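PDB 3GH3: CD38 molecule from Bos taurus, which is an ectoenzyme of the ADP-ribosyl cyclase family, with a four-stranded parallel sheet in its fold. Local coordinates for residues 163-168 / 193-198; 174-179 / 215-220; 200-205 / 236-241. All coordinates share one frame; numbering follows the deposited sequence.

Contact 1: residues 163-168 / 193-198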
# COMPACT_ATOMS: atom_id res chain seq x y z
N ASN A 163 -18.64 -3.94 -3.32
CA ASN A 163 -19.04 -3.93 -4.73
C ASN A 163 -17.84 -4.24 -5.66
O ASN A 163 -17.04 -5.10 -5.35
CB ASN A 163 -19.78 -2.64 -5.10
CG ASN A 163 -21.10 -2.47 -4.33
OD1 ASN A 163 -21.61 -3.42 -3.75
ND2 ASN A 163 -21.65 -1.27 -4.32
N THR A 164 -17.71 -3.52 -6.76
CA THR A 164 -16.65 -3.84 -7.72
C THR A 164 -15.32 -3.18 -7.36
O THR A 164 -15.28 -1.98 -7.06
CB THR A 164 -17.05 -3.48 -9.16
OG1 THR A 164 -18.16 -4.30 -9.54
CG2 THR A 164 -15.90 -3.75 -10.11
N VAL A 165 -14.26 -3.97 -7.35
CA VAL A 165 -12.92 -3.45 -7.10
C VAL A 165 -12.07 -3.79 -8.31
O VAL A 165 -12.35 -4.75 -9.02
CB VAL A 165 -12.27 -4.07 -5.83
CG1 VAL A 165 -13.23 -4.01 -4.65
CG2 VAL A 165 -11.90 -5.51 -6.08
N ARG A 166 -11.06 -2.98 -8.58
CA ARG A 166 -10.17 -3.24 -9.70
C ARG A 166 -8.73 -3.41 -9.24
O ARG A 166 -8.31 -2.77 -8.29
CB ARG A 166 -10.27 -2.10 -10.70
CG ARG A 166 -11.46 -2.26 -11.62
CD ARG A 166 -11.90 -0.95 -12.21
NE ARG A 166 -12.65 -0.16 -11.25
CZ ARG A 166 -13.61 0.69 -11.58
NH1 ARG A 166 -13.94 0.84 -12.86
NH2 ARG A 166 -14.25 1.38 -10.65
N VAL A 167 -7.98 -4.29 -9.90
CA VAL A 167 -6.56 -4.42 -9.61
C VAL A 167 -5.82 -4.20 -10.92
O VAL A 167 -6.23 -4.72 -11.98
CB VAL A 167 -6.20 -5.76 -8.94
CG1 VAL A 167 -6.50 -6.95 -9.84
CG2 VAL A 167 -4.74 -5.76 -8.56
N VAL A 168 -4.79 -3.37 -10.87
CA VAL A 168 -3.97 -3.10 -12.06
C VAL A 168 -2.67 -3.89 -11.97
O VAL A 168 -1.89 -3.68 -11.05
CB VAL A 168 -3.64 -1.62 -12.19
CG1 VAL A 168 -2.74 -1.39 -13.44
CG2 VAL A 168 -4.93 -0.80 -12.27
N PRO A 193 -16.87 -11.62 0.78
CA PRO A 193 -17.66 -12.25 -0.29
C PRO A 193 -18.59 -11.24 -0.92
O PRO A 193 -18.98 -10.28 -0.26
CB PRO A 193 -18.49 -13.31 0.46
CG PRO A 193 -18.43 -12.92 1.90
CD PRO A 193 -17.15 -12.19 2.11
N GLN A 194 -18.95 -11.45 -2.18
CA GLN A 194 -19.88 -10.56 -2.87
C GLN A 194 -19.18 -9.37 -3.48
O GLN A 194 -19.75 -8.70 -4.34
CB GLN A 194 -21.05 -10.15 -1.95
CG GLN A 194 -21.36 -8.65 -1.86
CD GLN A 194 -21.14 -8.07 -0.46
OE1 GLN A 194 -22.08 -7.99 0.36
NE2 GLN A 194 -19.90 -7.66 -0.18
N VAL A 195 -17.94 -9.11 -3.05
CA VAL A 195 -17.05 -8.23 -3.81
C VAL A 195 -16.83 -8.87 -5.18
O VAL A 195 -16.81 -10.09 -5.31
CB VAL A 195 -15.70 -8.02 -3.09
CG1 VAL A 195 -14.60 -7.59 -4.07
CG2 VAL A 195 -15.87 -6.98 -1.99
N GLU A 196 -16.71 -8.02 -6.20
CA GLU A 196 -16.37 -8.47 -7.54
C GLU A 196 -15.05 -7.81 -7.96
O GLU A 196 -14.95 -6.58 -7.99
CB GLU A 196 -17.48 -8.08 -8.52
CG GLU A 196 -18.80 -8.80 -8.25
CD GLU A 196 -19.77 -8.72 -9.42
OE1 GLU A 196 -19.39 -8.19 -10.49
OE2 GLU A 196 -20.91 -9.18 -9.26
N LEU A 197 -14.06 -8.62 -8.28
CA LEU A 197 -12.75 -8.09 -8.64
C LEU A 197 -12.53 -8.17 -10.14
O LEU A 197 -12.70 -9.23 -10.76
CB LEU A 197 -11.67 -8.88 -7.92
CG LEU A 197 -10.20 -8.56 -8.23
CD1 LEU A 197 -9.83 -7.24 -7.65
CD2 LEU A 197 -9.30 -9.63 -7.64
N GLU A 198 -12.15 -7.04 -10.73
CA GLU A 198 -11.76 -6.98 -12.12
C GLU A 198 -10.25 -6.74 -12.19
O GLU A 198 -9.77 -5.73 -11.69
CB GLU A 198 -12.52 -5.87 -12.83
CG GLU A 198 -14.02 -6.06 -12.83
CD GLU A 198 -14.77 -4.91 -13.48
OE1 GLU A 198 -14.12 -3.91 -13.85
OE2 GLU A 198 -16.01 -5.01 -13.61
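Val165 is held by Glu196 and Glu198 through a backbone ladder that joins neighbouring parallel strands, the first and last members of the beta-alpha-beta unit made of strand 164-170, helix 182-187 and strand 196-203. Val165 N donates to Glu196 O at 2.8 Å, and its own carbonyl oxygen, Val165 O, accepts from Glu198 N at 2.9 Å, so both polar backbone atoms of this buried residue are used. The ladder continues with Val167 N bonding to Glu198 O at 2.9 Å. Its first rung is different: Glu196 N reaches Asn163 O at 3.1 Å from well above the carbonyl plane, 47° out of it, just where the segment 163-168 enters its strand. The short strand segments are twisted by 29° against each other. On the face carrying Val165 and Leu197, Val165 CG1 meets Val195 CG1 at 3.9 Å, the two side chains standing about at right angles, and Val167 CG1 approaches Leu197 CD1 at 4.0 Å. Phe86 of strand 85-87 touches Val165 and Val167, while Phe232 of strand 231-239 touches Leu197. The other face is polar. Here Glu196 and Glu198 each form a salt bridge with Arg233 on strand 231-239, which probably offsets their neighbouring negative charges. Arg166 runs beside Glu198 and points the same way, but its guanidinium plane stands 82° from the carboxylate and the charged atoms do not meet. Glu198, its chain extended beyond CG, instead reaches back along the neighbouring strand to Thr164, whose first torsion sets CG2 anti to the backbone N and so on the side of the Glu198 carboxylate, with OE2 of Glu198 3.7 Å from Thr164 CG2.

Contact 2: residues 174-179 / 215-220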
# COMPACT_ATOMS: atom_id res chain seq x y z
N GLU A 174 6.80 -11.62 -16.20
CA GLU A 174 6.59 -13.05 -16.37
C GLU A 174 5.38 -13.48 -15.56
O GLU A 174 4.51 -14.21 -16.06
CB GLU A 174 7.83 -13.82 -15.90
CG GLU A 174 9.04 -13.62 -16.80
CD GLU A 174 8.75 -14.00 -18.24
OE1 GLU A 174 8.84 -13.12 -19.12
OE2 GLU A 174 8.43 -15.19 -18.49
N ASN A 175 5.32 -13.02 -14.32
CA ASN A 175 4.15 -13.27 -13.50
C ASN A 175 3.48 -11.98 -13.04
O ASN A 175 3.99 -11.26 -12.19
CB ASN A 175 4.53 -14.17 -12.32
CG ASN A 175 5.16 -15.46 -12.78
OD1 ASN A 175 6.35 -15.70 -12.57
ND2 ASN A 175 4.37 -16.29 -13.46
N ALA A 176 2.32 -11.69 -13.63
CA ALA A 176 1.59 -10.47 -13.31
C ALA A 176 1.10 -10.54 -11.87
O ALA A 176 1.00 -9.51 -11.20
CB ALA A 176 0.42 -10.26 -14.27
N PHE A 177 0.78 -11.74 -11.41
CA PHE A 177 0.34 -11.92 -10.03
C PHE A 177 1.41 -12.62 -9.24
O PHE A 177 1.85 -13.71 -9.59
CB PHE A 177 -0.95 -12.73 -9.95
CG PHE A 177 -1.37 -13.04 -8.54
CD1 PHE A 177 -1.87 -12.04 -7.72
CD2 PHE A 177 -1.25 -14.33 -8.02
CE1 PHE A 177 -2.26 -12.32 -6.40
CE2 PHE A 177 -1.64 -14.61 -6.70
CZ PHE A 177 -2.14 -13.61 -5.90
N ASP A 178 1.85 -11.98 -8.17
CA ASP A 178 2.89 -12.52 -7.32
C ASP A 178 2.24 -12.92 -6.00
O ASP A 178 1.81 -12.05 -5.25
CB ASP A 178 3.94 -11.43 -7.08
CG ASP A 178 5.04 -11.86 -6.14
OD1 ASP A 178 4.94 -12.94 -5.51
OD2 ASP A 178 6.03 -11.10 -6.02
N SER A 179 2.15 -14.22 -5.72
CA SER A 179 1.43 -14.70 -4.54
C SER A 179 2.01 -14.17 -3.23
O SER A 179 1.31 -14.15 -2.21
CB SER A 179 1.39 -16.24 -4.52
OG SER A 179 2.70 -16.77 -4.48
N GLY A 215 -2.71 -17.47 -18.00
CA GLY A 215 -1.41 -17.97 -17.56
C GLY A 215 -1.44 -18.58 -16.17
O GLY A 215 -2.50 -18.61 -15.53
N SER A 216 -0.28 -19.03 -15.70
CA SER A 216 -0.20 -19.70 -14.40
C SER A 216 -0.40 -18.80 -13.18
O SER A 216 -1.09 -19.18 -12.24
CB SER A 216 1.13 -20.47 -14.27
OG SER A 216 2.24 -19.63 -14.50
N SER A 217 0.21 -17.61 -13.18
CA SER A 217 0.13 -16.74 -12.01
C SER A 217 -1.32 -16.31 -11.75
O SER A 217 -1.76 -16.26 -10.60
CB SER A 217 1.07 -15.53 -12.12
OG SER A 217 0.53 -14.51 -12.94
N ILE A 218 -2.07 -16.03 -12.82
CA ILE A 218 -3.49 -15.66 -12.67
C ILE A 218 -4.36 -16.81 -12.17
O ILE A 218 -5.35 -16.59 -11.47
CB ILE A 218 -4.07 -15.06 -13.96
CG1 ILE A 218 -3.47 -13.68 -14.22
CG2 ILE A 218 -5.59 -15.00 -13.89
CD1 ILE A 218 -4.03 -12.58 -13.31
N ARG A 219 -4.00 -18.05 -12.52
CA ARG A 219 -4.68 -19.20 -11.93
C ARG A 219 -4.55 -19.21 -10.40
O ARG A 219 -5.47 -19.60 -9.69
CB ARG A 219 -4.13 -20.52 -12.53
CG ARG A 219 -4.63 -20.82 -13.94
CD ARG A 219 -4.44 -22.30 -14.33
NE ARG A 219 -3.05 -22.65 -14.61
CZ ARG A 219 -2.44 -22.41 -15.77
NH1 ARG A 219 -3.08 -21.80 -16.75
NH2 ARG A 219 -1.17 -22.77 -15.94
N LYS A 220 -3.41 -18.75 -9.89
CA LYS A 220 -3.23 -18.69 -8.44
C LYS A 220 -4.17 -17.65 -7.83
O LYS A 220 -4.80 -17.89 -6.80
CB LYS A 220 -1.77 -18.38 -8.08
CG LYS A 220 -0.81 -19.54 -8.39
CD LYS A 220 0.64 -19.18 -8.11
CE LYS A 220 0.93 -19.17 -6.62
NZ LYS A 220 2.37 -18.91 -6.33
O HOH W 1 2.00 -16.69 -15.32
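Lys220 arches from the first turns of helix 216-228 to Phe177 and Ser179, in the loop between strand 164-170 and helix 182-187, and so joins that loop to the beginning of a helix whose N-cap is Gly215. Its CB lies at the edge of the Phe177 ring, near the ring plane and 4.0 Å from CE2, and the two side chains cross at about a right angle. Farther out, a bend at chi3 (75°) turns the chain so that CE passes 3.6 Å from Ser179 CB. At the tip, NZ donates to Ser179 OG at 2.8 Å, an amine-to-hydroxyl bond between an exposed lysine and a partly exposed serine. With CG anti to the backbone N (chi1 175°), the Phe177 ring lies against the helix, where it also touches Leu221 and Ile224. One turn back on the helix, Ser217 makes the buried polar bond: its OG accepts from Phe177 N at 3.2 Å with a nearly straight N-H (163°) and is also hydrogen-bonded to Asp211 OD2. The same carboxylate oxygen bonds Ala176 N, so one oxygen of Asp211 holds both the hydroxyl and the loop backbone. At the helix start, a water accepts from Ser217 N at 2.9 Å and, weakly, from Asn175 ND2. This side-chain amide nitrogen, Asn175 ND2, also packs directly on Ser217, 3.6 Å from its CB.

Contact 3: residues 200-205 / 236-241. With NAG (2-acetamido-2-deoxy-beta-D-glucopyranose), chain C.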
# COMPACT_ATOMS: atom_id res chain seq x y z
N TRP A 200 -6.88 -6.02 -14.50
CA TRP A 200 -6.41 -5.51 -15.78
C TRP A 200 -4.90 -5.76 -15.92
O TRP A 200 -4.12 -5.30 -15.08
CB TRP A 200 -6.68 -4.00 -15.86
CG TRP A 200 -8.15 -3.68 -15.90
CD1 TRP A 200 -8.97 -3.45 -14.83
CD2 TRP A 200 -8.96 -3.56 -17.06
NE1 TRP A 200 -10.25 -3.19 -15.27
CE2 TRP A 200 -10.27 -3.25 -16.63
CE3 TRP A 200 -8.71 -3.68 -18.43
CZ2 TRP A 200 -11.32 -3.07 -17.52
CZ3 TRP A 200 -9.76 -3.49 -19.31
CH2 TRP A 200 -11.04 -3.19 -18.85
N LEU A 201 -4.50 -6.52 -16.94
CA LEU A 201 -3.09 -6.80 -17.17
C LEU A 201 -2.60 -5.94 -18.32
O LEU A 201 -2.93 -6.18 -19.49
CB LEU A 201 -2.87 -8.28 -17.52
CG LEU A 201 -2.76 -9.24 -16.33
CD1 LEU A 201 -4.06 -9.26 -15.58
CD2 LEU A 201 -2.42 -10.65 -16.80
N VAL A 202 -1.83 -4.91 -17.97
CA VAL A 202 -1.44 -3.89 -18.93
C VAL A 202 0.04 -4.02 -19.25
O VAL A 202 0.86 -4.06 -18.34
CB VAL A 202 -1.74 -2.51 -18.35
CG1 VAL A 202 -1.51 -1.41 -19.40
CG2 VAL A 202 -3.18 -2.49 -17.83
N HIS A 203 0.38 -4.10 -20.54
CA HIS A 203 1.77 -4.22 -20.96
C HIS A 203 2.33 -2.90 -21.47
O HIS A 203 1.59 -1.98 -21.82
CB HIS A 203 1.92 -5.31 -22.04
CG HIS A 203 1.25 -4.97 -23.33
ND1 HIS A 203 1.83 -4.16 -24.28
CD2 HIS A 203 0.04 -5.32 -23.82
CE1 HIS A 203 1.01 -4.02 -25.30
NE2 HIS A 203 -0.09 -4.72 -25.05
N ASP A 204 3.66 -2.80 -21.48
CA ASP A 204 4.36 -1.63 -21.97
C ASP A 204 4.02 -1.33 -23.43
O ASP A 204 3.90 -2.23 -24.26
CB ASP A 204 5.87 -1.84 -21.86
CG ASP A 204 6.33 -2.13 -20.44
OD1 ASP A 204 5.61 -1.75 -19.49
OD2 ASP A 204 7.42 -2.72 -20.28
N THR A 205 3.89 -0.04 -23.76
CA THR A 205 3.58 0.36 -25.12
C THR A 205 4.66 -0.10 -26.10
O THR A 205 5.85 0.05 -25.83
CB THR A 205 3.42 1.88 -25.23
OG1 THR A 205 2.49 2.33 -24.23
CG2 THR A 205 2.93 2.27 -26.62
N ASP A 236 -6.94 -8.56 -20.46
CA ASP A 236 -5.51 -8.46 -20.76
C ASP A 236 -5.23 -7.97 -22.19
O ASP A 236 -6.12 -7.47 -22.88
CB ASP A 236 -4.81 -9.81 -20.52
CG ASP A 236 -5.34 -10.91 -21.43
OD1 ASP A 236 -6.04 -10.60 -22.42
OD2 ASP A 236 -5.05 -12.10 -21.16
N ASN A 237 -3.98 -8.10 -22.60
CA ASN A 237 -3.58 -7.71 -23.95
C ASN A 237 -3.97 -6.28 -24.32
O ASN A 237 -4.64 -6.05 -25.33
CB ASN A 237 -4.15 -8.69 -24.97
CG ASN A 237 -3.36 -8.68 -26.27
OD1 ASN A 237 -2.33 -8.03 -26.37
ND2 ASN A 237 -3.85 -9.41 -27.27
N LEU A 238 -3.57 -5.32 -23.49
CA LEU A 238 -3.76 -3.91 -23.83
C LEU A 238 -2.65 -3.10 -23.21
O LEU A 238 -2.04 -3.52 -22.22
CB LEU A 238 -5.13 -3.41 -23.36
CG LEU A 238 -5.34 -3.17 -21.86
CD1 LEU A 238 -6.68 -2.48 -21.63
CD2 LEU A 238 -5.27 -4.48 -21.09
N SER A 239 -2.35 -1.96 -23.80
CA SER A 239 -1.29 -1.12 -23.25
C SER A 239 -1.87 0.11 -22.58
O SER A 239 -3.09 0.26 -22.50
CB SER A 239 -0.28 -0.72 -24.33
OG SER A 239 -0.90 0.06 -25.33
N ARG A 240 -0.99 1.00 -22.16
CA ARG A 240 -1.33 2.18 -21.36
C ARG A 240 -2.41 3.08 -21.97
O ARG A 240 -3.38 3.43 -21.29
CB ARG A 240 -0.05 2.97 -21.06
CG ARG A 240 -0.25 4.32 -20.38
CD ARG A 240 1.09 5.00 -20.09
NE ARG A 240 0.92 6.38 -19.65
CZ ARG A 240 0.89 6.76 -18.38
NH1 ARG A 240 1.04 5.86 -17.41
NH2 ARG A 240 0.72 8.04 -18.07
N ASP A 241 -2.26 3.46 -23.24
CA ASP A 241 -3.24 4.36 -23.84
C ASP A 241 -4.64 3.77 -23.84
O ASP A 241 -5.61 4.44 -23.48
CB ASP A 241 -2.83 4.77 -25.27
CG ASP A 241 -1.86 5.94 -25.29
OD1 ASP A 241 -1.37 6.31 -24.20
OD2 ASP A 241 -1.61 6.49 -26.38
C1 NAG C . 5.93 -3.21 -15.57
C2 NAG C . 5.63 -1.73 -15.86
C3 NAG C . 6.85 -0.94 -16.35
C4 NAG C . 8.11 -1.28 -15.56
C5 NAG C . 8.24 -2.79 -15.44
C6 NAG C . 9.50 -3.18 -14.68
C7 NAG C . 3.39 -1.17 -16.58
C8 NAG C . 2.42 -1.05 -17.73
N2 NAG C . 4.59 -1.67 -16.86
O3 NAG C . 6.59 0.44 -16.30
O4 NAG C . 9.21 -0.74 -16.26
O5 NAG C . 7.11 -3.32 -14.79
O6 NAG C . 9.36 -2.77 -13.34
O7 NAG C . 3.07 -0.83 -15.45
O HOH W 2 -1.29 -7.08 -21.53
O HOH W 3 -0.26 2.88 -25.16
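Leu238 O is gripped by the backbone of Val202 and His203: His203 N donates to it at 3.0 Å with a fairly straight N-H (160°), and Val202 CA adds a CA-H...O contact at 3.4 Å. This bond ties strand 196-203 loosely to strand 231-239 just past the corner at Asn237, before the chain enters helix 240-244, closing the beta-alpha-beta unit through helix 216-228. The His203 ring is fixed by its own neighbour, as ND1 donates to Asp204 O at 2.8 Å from close to the ring plane. With CG between the backbone N and the carbonyl carbon (chi1 66°), the ring presents a face to Ser239, whose CB sits 4.1 Å from the ring centroid in a CH-pi contact. Apolar packing continues at Trp200, whose CE3 meets Leu238 CD1 at 4.0 Å. Two waters bridge the segments: one donates to Leu201 O at 2.8 Å and accepts weakly from Leu238 N, the other joins Thr205 OG1 to Asp241 N. Beyond His203, Asp204 OD1 accepts from N2 of a bound NAG at 2.8 Å, while OD2 pairs with Lys207. With one direct backbone hydrogen bond between the segments, the pairing is supplemented by water bridges and packing on the His203 ring.

Contacts 1 and 3 lie about 19 Å apart between centres on one parallel sheet, sharing strand 196-203: contact 1 pairs its start with strand 164-170, contact 3 its end with strand 231-239. They touch where Val167 O lies 2.9 Å from Trp200 N, a probable hydrogen bond. Contact 2, centred about 17 Å from contact 1 and 16 Å from contact 3, packs against the sheet through Leu201, whose CD2 is 3.8 Å from Ala176 CB and whose CD1 is 4.0 Å from Ile218 CD1. Contact 3 binds a NAG directly, whereas the side chains of Val167 in contact 1 and Ala176 in contact 2 stay about 12 Å and 9 Å from a NAG.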